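Local coordinates for protein leucine aminopeptidase 2 (Saccharomyces cerevisiae, PDB 2XQ0) that cleaves amino-terminal residues, preferentially from di- and tripeptides, as a zinc aminopeptidase of the M1 family, and has low epoxide hydrolase activity in vitro, at residues H319-E324 and F429-T434; Y475-K480 and A500-D505; D581-V586 and D616-I621. All coordinates share one frame; numbering follows the deposited sequence. Where two conformers were deposited one is given.

Contact 1: residues H319-E324 and F429-T434; sequences HFWLNE and FQFLDT. With ZN (zinc ion), chain C; BES (2-(3-amino-2-hydroxy-4-phenyl-butyrylamino)-4-methyl-pentanoic acid), chain B.
F431 meets W321 edge-to-face: the rim of the indole's six-membered ring is directed at the face of the phenyl ring, with the planes at 87° and the ring centroids 5.3 Å apart. The nearest pair is W321 CH2 and F431 CE2, at 3.6 Å. W321 reaches there because its CG lies between the backbone N and the carbonyl carbon (chi1 86°), which swings the indole across to helix 428-438. L322 follows on the same helix and packs its CD2 against F431 CB at 3.9 Å, while also lying over one face of the indole. An alanine in place of F431 would keep the CB that L322 CD2 touches but remove the phenyl face, and would probably open a gap at the edge of the indole. H319 makes a second, looser aromatic contact, its CE1 4.0 Å from F429 CE2. The polar atoms are satisfied just outside the segments: H319 NE2 bonds to E16, while H319 ND1 and W321 NE1 both bond to T428 OG1.

The other face of the segment belongs to the active site. E324 OE1 binds the zinc ion at 2.2 Å beside H301 and H305, and F320 CZ lies 3.8 Å from C9 of bestatin's phenyl ring. The start of helix 321-339, which carries a zinc ligand, thus rests on helix 428-438 through aromatic and apolar packing, with T428 adding polar ties.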
loop_
_atom_site.group_PDB
_atom_site.type_symbol
_atom_site.label_atom_id
_atom_site.label_comp_id
_atom_site.label_asym_id
_atom_site.label_seq_id
_atom_site.Cartn_x
_atom_site.Cartn_y
_atom_site.Cartn_z
ATOM N N HIS A 319 5.717 -6.869 12.876
ATOM C CA HIS A 319 6.930 -7.000 12.055
ATOM C C HIS A 319 6.647 -6.612 10.598
ATOM O O HIS A 319 7.241 -7.150 9.653
ATOM C CB HIS A 319 7.475 -8.428 12.153
ATOM C CG HIS A 319 7.720 -8.859 13.560
ATOM N ND1 HIS A 319 8.895 -8.580 14.225
ATOM C CD2 HIS A 319 6.914 -9.475 14.454
ATOM C CE1 HIS A 319 8.809 -9.032 15.463
ATOM N NE2 HIS A 319 7.616 -9.577 15.629
ATOM N N PHE A 320 5.713 -5.680 10.446
ATOM C CA PHE A 320 5.260 -5.186 9.148
ATOM C C PHE A 320 6.418 -4.626 8.318
ATOM O O PHE A 320 6.363 -4.635 7.086
ATOM C CB PHE A 320 4.198 -4.111 9.383
ATOM C CG PHE A 320 3.517 -3.627 8.130
ATOM C CD1 PHE A 320 3.006 -4.532 7.209
ATOM C CD2 PHE A 320 3.326 -2.262 7.913
ATOM C CE1 PHE A 320 2.350 -4.088 6.059
ATOM C CE2 PHE A 320 2.675 -1.810 6.770
ATOM C CZ PHE A 320 2.187 -2.736 5.842
ATOM N N TRP A 321 7.468 -4.140 8.983
ATOM C CA TRP A 321 8.628 -3.607 8.263
ATOM C C TRP A 321 9.272 -4.639 7.315
ATOM O O TRP A 321 9.832 -4.269 6.273
ATOM C CB TRP A 321 9.672 -3.016 9.225
ATOM C CG TRP A 321 10.650 -4.010 9.780
ATOM C CD1 TRP A 321 10.505 -4.758 10.913
ATOM C CD2 TRP A 321 11.930 -4.345 9.236
ATOM N NE1 TRP A 321 11.622 -5.544 11.108
ATOM C CE2 TRP A 321 12.506 -5.315 10.087
ATOM C CE3 TRP A 321 12.648 -3.923 8.108
ATOM C CZ2 TRP A 321 13.774 -5.868 9.846
ATOM C CZ3 TRP A 321 13.902 -4.476 7.868
ATOM C CH2 TRP A 321 14.453 -5.437 8.739
ATOM N N LEU A 322 9.186 -5.922 7.664
ATOM C CA LEU A 322 9.766 -6.980 6.825
ATOM C C LEU A 322 9.103 -7.001 5.462
ATOM O O LEU A 322 9.724 -7.345 4.464
ATOM C CB LEU A 322 9.615 -8.349 7.473
ATOM C CG LEU A 322 10.563 -8.605 8.656
ATOM C CD1 LEU A 322 10.229 -9.917 9.358
ATOM C CD2 LEU A 322 12.009 -8.581 8.165
ATOM N N ASN A 323 7.805 -6.703 5.432
ATOM C CA ASN A 323 7.093 -6.573 4.171
ATOM C C ASN A 323 7.481 -5.255 3.513
ATOM O O ASN A 323 8.193 -5.242 2.510
ATOM C CB ASN A 323 5.565 -6.617 4.362
ATOM C CG ASN A 323 5.007 -8.039 4.476
ATOM O OD1 ASN A 323 5.680 -8.960 4.931
ATOM N ND2 ASN A 323 3.758 -8.210 4.065
ATOM N N GLU A 324 7.034 -4.143 4.095
ATOM C CA GLU A 324 7.142 -2.848 3.415
ATOM C C GLU A 324 8.569 -2.295 3.299
ATOM O O GLU A 324 8.890 -1.632 2.322
ATOM C CB GLU A 324 6.217 -1.810 4.055
ATOM C CG GLU A 324 4.720 -2.146 3.946
ATOM C CD GLU A 324 4.218 -2.240 2.506
ATOM O OE1 GLU A 324 4.908 -1.759 1.577
ATOM O OE2 GLU A 324 3.115 -2.789 2.300
ATOM N N PHE A 429 13.310 -11.527 14.310
ATOM C CA PHE A 429 14.373 -12.279 14.956
ATOM C C PHE A 429 14.902 -13.346 14.018
ATOM O O PHE A 429 16.109 -13.577 13.958
ATOM C CB PHE A 429 13.879 -12.866 16.281
ATOM C CG PHE A 429 13.232 -11.846 17.170
ATOM C CD1 PHE A 429 14.005 -10.887 17.806
ATOM C CD2 PHE A 429 11.857 -11.808 17.324
ATOM C CE1 PHE A 429 13.420 -9.927 18.598
ATOM C CE2 PHE A 429 11.257 -10.846 18.125
ATOM C CZ PHE A 429 12.040 -9.908 18.763
ATOM N N GLN A 430 14.007 -13.967 13.252
ATOM C CA GLN A 430 14.424 -14.969 12.277
ATOM C C GLN A 430 15.191 -14.301 11.124
ATOM O O GLN A 430 16.132 -14.873 10.565
ATOM C CB GLN A 430 13.208 -15.737 11.750
ATOM C CG GLN A 430 12.430 -16.511 12.826
ATOM C CD GLN A 430 11.131 -17.060 12.288
ATOM O OE1 GLN A 430 10.125 -16.355 12.238
ATOM N NE2 GLN A 430 11.147 -18.318 11.853
ATOM N N PHE A 431 14.782 -13.088 10.766
ATOM C CA PHE A 431 15.516 -12.309 9.771
ATOM C C PHE A 431 16.957 -12.149 10.259
ATOM O O PHE A 431 17.898 -12.441 9.528
ATOM C CB PHE A 431 14.858 -10.941 9.547
ATOM C CG PHE A 431 15.765 -9.920 8.878
ATOM C CD1 PHE A 431 16.069 -10.018 7.536
ATOM C CD2 PHE A 431 16.287 -8.860 9.597
ATOM C CE1 PHE A 431 16.894 -9.078 6.909
ATOM C CE2 PHE A 431 17.113 -7.917 8.987
ATOM C CZ PHE A 431 17.420 -8.032 7.637
ATOM N N LEU A 432 17.124 -11.717 11.506
ATOM C CA LEU A 432 18.469 -11.475 12.055
ATOM C C LEU A 432 19.331 -12.732 12.141
ATOM O O LEU A 432 20.496 -12.690 11.788
ATOM C CB LEU A 432 18.404 -10.798 13.427
ATOM C CG LEU A 432 17.741 -9.413 13.402
ATOM C CD1 LEU A 432 17.441 -8.928 14.807
ATOM C CD2 LEU A 432 18.595 -8.406 12.662
ATOM N N ASP A 433 18.764 -13.841 12.619
ATOM C CA ASP A 433 19.474 -15.122 12.609
ATOM C C ASP A 433 20.005 -15.444 11.216
ATOM O O ASP A 433 21.119 -15.915 11.063
ATOM C CB ASP A 433 18.549 -16.270 13.020
ATOM C CG ASP A 433 18.004 -16.113 14.414
ATOM O OD1 ASP A 433 18.622 -15.394 15.210
ATOM O OD2 ASP A 433 16.960 -16.726 14.714
ATOM N N THR A 434 19.169 -15.255 10.206
ATOM C CA THR A 434 19.551 -15.594 8.844
ATOM C C THR A 434 20.700 -14.711 8.369
ATOM O O THR A 434 21.633 -15.172 7.693
ATOM C CB THR A 434 18.364 -15.429 7.889
ATOM O OG1 THR A 434 17.284 -16.269 8.332
ATOM C CG2 THR A 434 18.782 -15.809 6.466
HETATM ZN ZN ZN C . 3.663 -2.046 -0.262
HETATM N N2 BES B . -0.733 -2.941 0.288
HETATM C C1 BES B . -0.011 -1.696 0.447
HETATM C C6 BES B . -0.966 -0.587 0.893
HETATM C C7 BES B . -1.538 -0.909 2.256
HETATM C C8 BES B . -0.693 -1.335 3.275
HETATM C C12 BES B . -2.905 -0.799 2.487
HETATM C C9 BES B . -1.214 -1.639 4.527
HETATM C C11 BES B . -3.426 -1.106 3.741
HETATM C C10 BES B . -2.580 -1.524 4.763
HETATM C C2 BES B . 0.690 -1.292 -0.856
HETATM O O2 BES B . 1.597 -2.274 -1.379
HETATM C C3 BES B . 1.432 -0.028 -0.581
HETATM O O3 BES B . 2.454 -0.015 0.109
HETATM N N1 BES B . 0.819 1.002 -1.150
HETATM C C4 BES B . 1.201 2.399 -1.126
HETATM C C13 BES B . 1.943 2.583 -2.444
HETATM C C14 BES B . 3.323 3.202 -2.265
HETATM C C15 BES B . 4.201 2.880 -3.469
HETATM C C16 BES B . 3.986 2.753 -0.965
HETATM C C5 BES B . -0.075 3.191 -1.170
HETATM O O1 BES B . -0.092 4.344 -0.686
HETATM O O4 BES B . -1.087 2.655 -1.690
#

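Contact 2: residues Y475-K480 and A500-D505; sequences YQLADK and AIDIKD
L477 carries this contact from helix 469-484, directing its side chain at the loop residues D502 and I503, and it shows how a single leucine can join a helix to a turn. The CA atoms of L477 and D502 are 8.1 Å apart. From CB, which points toward the loop, the chain runs out with CG anti to the backbone N (chi1 -173°). CB and CG themselves serve as the stem, and the contacts are made where the chain forks. One branch, CD1, comes up to the carboxylate of D502, 4.1 Å from OD1, a distance that marks plain van der Waals proximity. The other, CD2, packs against I503 CG2 at 3.7 Å, methyl against methyl. Beyond these two residues, L477 also touches F514 of helix 508-519 and Y547.

The acid is held from another quarter: D502 OD2 is hydrogen-bonded to the hydroxyl of Y547, and OD1 accepts a weak bond from N499 N. K480, one turn after L477, has its NZ 5.2 Å from D502 OD1, too far for a salt bridge, and instead bonds to the carbonyl oxygen of E497. I503 also touches N550 and I551 of helix 548-552. The chemistry therefore implies a division of labour, in which apolar contact joins helix to loop while Y547, touching L477 and I503 and bonded to D502, ties the polar group in place.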
loop_
_atom_site.group_PDB
_atom_site.type_symbol
_atom_site.label_atom_id
_atom_site.label_comp_id
_atom_site.label_asym_id
_atom_site.label_seq_id
_atom_site.Cartn_x
_atom_site.Cartn_y
_atom_site.Cartn_z
ATOM N N TYR A 475 16.165 22.220 -5.784
ATOM C CA TYR A 475 16.405 23.058 -4.618
ATOM C C TYR A 475 16.879 24.458 -5.010
ATOM O O TYR A 475 16.409 25.454 -4.461
ATOM C CB TYR A 475 17.419 22.386 -3.689
ATOM C CG TYR A 475 16.877 21.150 -2.996
ATOM C CD1 TYR A 475 15.583 21.120 -2.509
ATOM C CD2 TYR A 475 17.667 20.020 -2.821
ATOM C CE1 TYR A 475 15.084 19.989 -1.868
ATOM C CE2 TYR A 475 17.177 18.889 -2.182
ATOM C CZ TYR A 475 15.890 18.879 -1.708
ATOM O OH TYR A 475 15.403 17.753 -1.067
ATOM N N GLN A 476 17.814 24.545 -5.947
ATOM C CA GLN A 476 18.269 25.858 -6.404
ATOM C C GLN A 476 17.137 26.754 -6.910
ATOM O O GLN A 476 17.065 27.919 -6.544
ATOM C CB GLN A 476 19.355 25.734 -7.463
ATOM C CG GLN A 476 20.642 25.156 -6.920
ATOM C CD GLN A 476 21.674 24.947 -8.001
ATOM O OE1 GLN A 476 21.704 25.679 -8.994
ATOM N NE2 GLN A 476 22.533 23.948 -7.818
ATOM N N LEU A 477 16.262 26.211 -7.746
ATOM C CA LEU A 477 15.173 27.002 -8.301
ATOM C C LEU A 477 14.211 27.463 -7.223
ATOM O O LEU A 477 13.840 28.637 -7.191
ATOM C CB LEU A 477 14.411 26.228 -9.377
ATOM C CG LEU A 477 13.355 27.032 -10.141
ATOM C CD1 LEU A 477 14.024 28.175 -10.917
ATOM C CD2 LEU A 477 12.579 26.127 -11.081
ATOM N N ALA A 478 13.778 26.552 -6.350
ATOM C CA ALA A 478 12.860 26.941 -5.282
ATOM C C ALA A 478 13.463 28.069 -4.450
ATOM O O ALA A 478 12.793 29.057 -4.147
ATOM C CB ALA A 478 12.483 25.745 -4.400
ATOM N N ASP A 479 14.734 27.927 -4.090
ATOM C CA ASP A 479 15.441 29.007 -3.407
ATOM C C ASP A 479 15.368 30.314 -4.214
ATOM O O ASP A 479 15.020 31.372 -3.684
ATOM C CB ASP A 479 16.895 28.603 -3.139
ATOM C CG ASP A 479 17.008 27.397 -2.214
ATOM O OD1 ASP A 479 15.997 27.041 -1.573
ATOM O OD2 ASP A 479 18.108 26.804 -2.118
ATOM N N LYS A 480 15.676 30.231 -5.503
ATOM C CA LYS A 480 15.666 31.397 -6.388
ATOM C C LYS A 480 14.291 32.072 -6.439
ATOM O O LYS A 480 14.193 33.302 -6.396
ATOM C CB LYS A 480 16.108 31.000 -7.797
ATOM C CG LYS A 480 16.307 32.174 -8.751
ATOM C CD LYS A 480 16.561 31.687 -10.189
ATOM C CE LYS A 480 16.647 32.853 -11.177
ATOM N NZ LYS A 480 16.727 32.414 -12.607
ATOM N N ALA A 500 9.799 29.156 -18.946
ATOM C CA ALA A 500 9.441 27.754 -19.080
ATOM C C ALA A 500 10.680 26.887 -19.201
ATOM O O ALA A 500 10.672 25.710 -18.839
ATOM C CB ALA A 500 8.537 27.561 -20.294
ATOM N N ILE A 501 11.750 27.486 -19.706
ATOM C CA ILE A 501 13.003 26.775 -19.919
ATOM C C ILE A 501 13.555 26.122 -18.648
ATOM O O ILE A 501 14.205 25.071 -18.715
ATOM C CB ILE A 501 14.093 27.722 -20.476
ATOM C CG1 ILE A 501 13.579 28.471 -21.711
ATOM C CG2 ILE A 501 15.358 26.943 -20.789
ATOM C CD1 ILE A 501 12.578 29.573 -21.405
ATOM N N ASP A 502 13.323 26.744 -17.493
ATOM C CA ASP A 502 14.035 26.287 -16.297
ATOM C C ASP A 502 13.485 24.992 -15.705
ATOM O O ASP A 502 14.161 24.341 -14.914
ATOM C CB ASP A 502 14.221 27.391 -15.237
ATOM C CG ASP A 502 12.980 28.220 -15.021
ATOM O OD1 ASP A 502 13.099 29.440 -14.733
ATOM O OD2 ASP A 502 11.885 27.641 -15.138
ATOM N N ILE A 503 12.283 24.599 -16.115
ATOM C CA ILE A 503 11.744 23.314 -15.677
ATOM C C ILE A 503 11.580 22.325 -16.827
ATOM O O ILE A 503 11.102 21.210 -16.628
ATOM C CB ILE A 503 10.415 23.467 -14.927
ATOM C CG1 ILE A 503 9.310 23.945 -15.875
ATOM C CG2 ILE A 503 10.588 24.419 -13.739
ATOM C CD1 ILE A 503 7.943 24.037 -15.210
ATOM N N LYS A 504 11.989 22.738 -18.020
ATOM C CA LYS A 504 11.946 21.878 -19.199
ATOM C C LYS A 504 12.549 20.495 -18.946
ATOM O O LYS A 504 12.112 19.515 -19.541
ATOM C CB LYS A 504 12.661 22.546 -20.383
ATOM C CG LYS A 504 12.966 21.599 -21.545
ATOM C CD LYS A 504 13.842 22.254 -22.611
ATOM C CE LYS A 504 13.067 23.274 -23.436
ATOM N NZ LYS A 504 13.915 23.901 -24.493
ATOM N N ASP A 505 13.551 20.421 -18.074
ATOM C CA ASP A 505 14.210 19.150 -17.767
ATOM C C ASP A 505 13.728 18.486 -16.461
ATOM O O ASP A 505 14.263 17.461 -16.040
ATOM C CB ASP A 505 15.734 19.325 -17.743
ATOM C CG ASP A 505 16.321 19.556 -19.131
ATOM O OD1 ASP A 505 16.580 20.727 -19.490
ATOM O OD2 ASP A 505 16.527 18.564 -19.863
#

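Contact 3: residues D581-V586 and D616-I621; sequences DWLGTV and DTYHPI
Y618 reaches across to the turn that follows helix 576-582 and supplies the one hydrogen bond between the segments. With CG anti to the carbonyl carbon, beside the backbone N (chi1 -56°), the ring carries its OH over to the carbonyl oxygen of L583 and donates to it, with 2.6 Å between Y618 OH and L583 O. The donor stands well above the carbonyl plane, 52° out of it, while from the tyrosine's side L583 O lies at the ring edge. The phenol oxygen has a second partner in the hydroxyl of Y596, so it is gripped from helix 589-600 as well. A further polar approach involves carbon: Y618 CE2 comes to 3.3 Å from V586 O, again near the ring plane, so that two backbone oxygens of the turn line the same CE2 edge of the ring.

The apolar share is small. L583 CD1 lies 4.1 Å from Y618 CZ, the leucine crossing the tyrosine at about a right angle, and comes closer still to the polar tip, 3.3 Å from Y618 OH.

Bonds within each segment shape the two partners. The carbonyl of W582 accepts from both OG1 and N of T585, with OG1 in the carbonyl plane on a lone pair, which closes the turn behind L583. Beyond Y618, H619 is the N-cap of helix 620-629: its ND1 accepts from I621 N at 3.2 Å, nearly straight at 171°.

The contact thus joins the end of helix 576-582 to the linker between helices 604-614 and 620-629. Helix 589-600 lies against it through V592 and Y596 on L583, V586 packs on T287, and H619 rests on P272 and on Q128 of strand 127-130.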
loop_
_atom_site.group_PDB
_atom_site.type_symbol
_atom_site.label_atom_id
_atom_site.label_comp_id
_atom_site.label_asym_id
_atom_site.label_seq_id
_atom_site.Cartn_x
_atom_site.Cartn_y
_atom_site.Cartn_z
ATOM N N ASP A 581 -13.666 21.058 -7.145
ATOM C CA ASP A 581 -14.205 20.175 -8.179
ATOM C C ASP A 581 -13.278 19.011 -8.519
ATOM O O ASP A 581 -13.746 17.914 -8.802
ATOM C CB ASP A 581 -14.514 20.957 -9.454
ATOM C CG ASP A 581 -15.531 22.059 -9.233
ATOM O OD1 ASP A 581 -16.467 21.874 -8.420
ATOM O OD2 ASP A 581 -15.387 23.112 -9.887
ATOM N N TRP A 582 -11.971 19.265 -8.518
ATOM C CA TRP A 582 -10.992 18.207 -8.764
ATOM C C TRP A 582 -11.103 17.102 -7.709
ATOM O O TRP A 582 -10.970 15.908 -8.008
ATOM C CB TRP A 582 -9.581 18.784 -8.753
ATOM C CG TRP A 582 -8.497 17.779 -9.012
ATOM C CD1 TRP A 582 -8.122 17.269 -10.225
ATOM C CD2 TRP A 582 -7.629 17.180 -8.042
ATOM N NE1 TRP A 582 -7.083 16.385 -10.069
ATOM C CE2 TRP A 582 -6.756 16.315 -8.740
ATOM C CE3 TRP A 582 -7.504 17.288 -6.653
ATOM C CZ2 TRP A 582 -5.769 15.564 -8.093
ATOM C CZ3 TRP A 582 -6.524 16.539 -6.013
ATOM C CH2 TRP A 582 -5.669 15.692 -6.732
ATOM N N LEU A 583 -11.340 17.520 -6.471
ATOM C CA LEU A 583 -11.456 16.608 -5.346
ATOM C C LEU A 583 -12.670 15.692 -5.533
ATOM O O LEU A 583 -12.785 14.632 -4.909
ATOM C CB LEU A 583 -11.578 17.421 -4.060
ATOM C CG LEU A 583 -10.833 16.898 -2.840
ATOM C CD1 LEU A 583 -11.197 15.446 -2.595
ATOM C CD2 LEU A 583 -9.360 17.045 -3.042
ATOM N N GLY A 584 -13.581 16.103 -6.405
ATOM C CA GLY A 584 -14.741 15.291 -6.709
ATOM C C GLY A 584 -14.440 14.311 -7.823
ATOM O O GLY A 584 -15.311 13.539 -8.238
ATOM N N THR A 585 -13.200 14.342 -8.305
ATOM C CA THR A 585 -12.796 13.494 -9.423
ATOM C C THR A 585 -11.820 12.385 -9.002
ATOM O O THR A 585 -11.643 11.410 -9.731
ATOM C CB THR A 585 -12.190 14.331 -10.590
ATOM O OG1 THR A 585 -10.841 14.692 -10.285
ATOM C CG2 THR A 585 -13.016 15.601 -10.837
ATOM N N VAL A 586 -11.196 12.534 -7.832
ATOM C CA VAL A 586 -10.262 11.527 -7.318
ATOM C C VAL A 586 -10.689 10.962 -5.958
ATOM O O VAL A 586 -11.395 11.619 -5.202
ATOM C CB VAL A 586 -8.798 12.063 -7.224
ATOM C CG1 VAL A 586 -8.257 12.415 -8.609
ATOM C CG2 VAL A 586 -8.714 13.267 -6.293
ATOM N N ASP A 616 -20.228 10.503 -0.371
ATOM C CA ASP A 616 -20.692 9.144 -0.628
ATOM C C ASP A 616 -20.070 8.500 -1.875
ATOM O O ASP A 616 -20.358 7.340 -2.186
ATOM C CB ASP A 616 -22.221 9.110 -0.709
ATOM C CG ASP A 616 -22.886 9.324 0.648
ATOM O OD1 ASP A 616 -22.419 8.731 1.645
ATOM O OD2 ASP A 616 -23.881 10.077 0.714
ATOM N N THR A 617 -19.218 9.244 -2.579
ATOM C CA THR A 617 -18.516 8.700 -3.742
ATOM C C THR A 617 -17.175 8.080 -3.349
ATOM O O THR A 617 -16.597 7.291 -4.098
ATOM C CB THR A 617 -18.304 9.762 -4.852
ATOM O OG1 THR A 617 -17.248 10.664 -4.488
ATOM C CG2 THR A 617 -19.590 10.544 -5.092
ATOM N N TYR A 618 -16.692 8.423 -2.162
ATOM C CA TYR A 618 -15.387 7.951 -1.710
ATOM C C TYR A 618 -15.469 6.561 -1.066
ATOM O O TYR A 618 -16.537 6.148 -0.625
ATOM C CB TYR A 618 -14.774 8.970 -0.738
ATOM C CG TYR A 618 -14.643 10.377 -1.303
ATOM C CD1 TYR A 618 -15.227 11.466 -0.663
ATOM C CD2 TYR A 618 -13.936 10.613 -2.477
ATOM C CE1 TYR A 618 -15.100 12.754 -1.176
ATOM C CE2 TYR A 618 -13.806 11.894 -2.999
ATOM C CZ TYR A 618 -14.389 12.960 -2.346
ATOM O OH TYR A 618 -14.261 14.230 -2.865
ATOM N N HIS A 619 -14.346 5.838 -1.022
ATOM C CA HIS A 619 -14.293 4.543 -0.333
ATOM C C HIS A 619 -14.650 4.767 1.124
ATOM O O HIS A 619 -14.357 5.833 1.672
ATOM C CB HIS A 619 -12.891 3.909 -0.430
ATOM C CG HIS A 619 -12.846 2.465 -0.007
ATOM N ND1 HIS A 619 -12.806 2.075 1.314
ATOM C CD2 HIS A 619 -12.847 1.324 -0.735
ATOM C CE1 HIS A 619 -12.786 0.756 1.384
ATOM N NE2 HIS A 619 -12.812 0.274 0.154
ATOM N N PRO A 620 -15.290 3.772 1.760
ATOM C CA PRO A 620 -15.646 3.890 3.180
ATOM C C PRO A 620 -14.512 4.416 4.065
ATOM O O PRO A 620 -14.761 5.252 4.941
ATOM C CB PRO A 620 -15.966 2.450 3.570
ATOM C CG PRO A 620 -16.509 1.857 2.337
ATOM C CD PRO A 620 -15.757 2.495 1.186
ATOM N N ILE A 621 -13.295 3.924 3.838
ATOM C CA ILE A 621 -12.133 4.325 4.626
ATOM C C ILE A 621 -11.831 5.797 4.441
ATOM O O ILE A 621 -11.724 6.553 5.405
ATOM C CB ILE A 621 -10.876 3.546 4.208
ATOM C CG1 ILE A 621 -11.180 2.054 4.043
ATOM C CG2 ILE A 621 -9.777 3.775 5.227
ATOM C CD1 ILE A 621 -11.329 1.299 5.335
#

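In the fold
The three contacts illustrate how chemistry follows position within one chain. All are largely buried, but contact 1 belongs to the catalytic domain and holds the zinc ligand, whereas contact 2 lies farthest from the centre of the chain, about 32 Å from it centre to centre, and away from any known site. No two of the contacts share an element; contacts 1 and 3 sit on opposite sides of that centre, both about 18 Å from it. Only contact 1 pairs two helices, and it relies on aromatic packing; contact 2 sets a helix against a loop through one leucine placed against a carboxylate and an isoleucine methyl; contact 3, between two turns, depends on a tyrosine-to-backbone hydrogen bond near the substrate-binding P272.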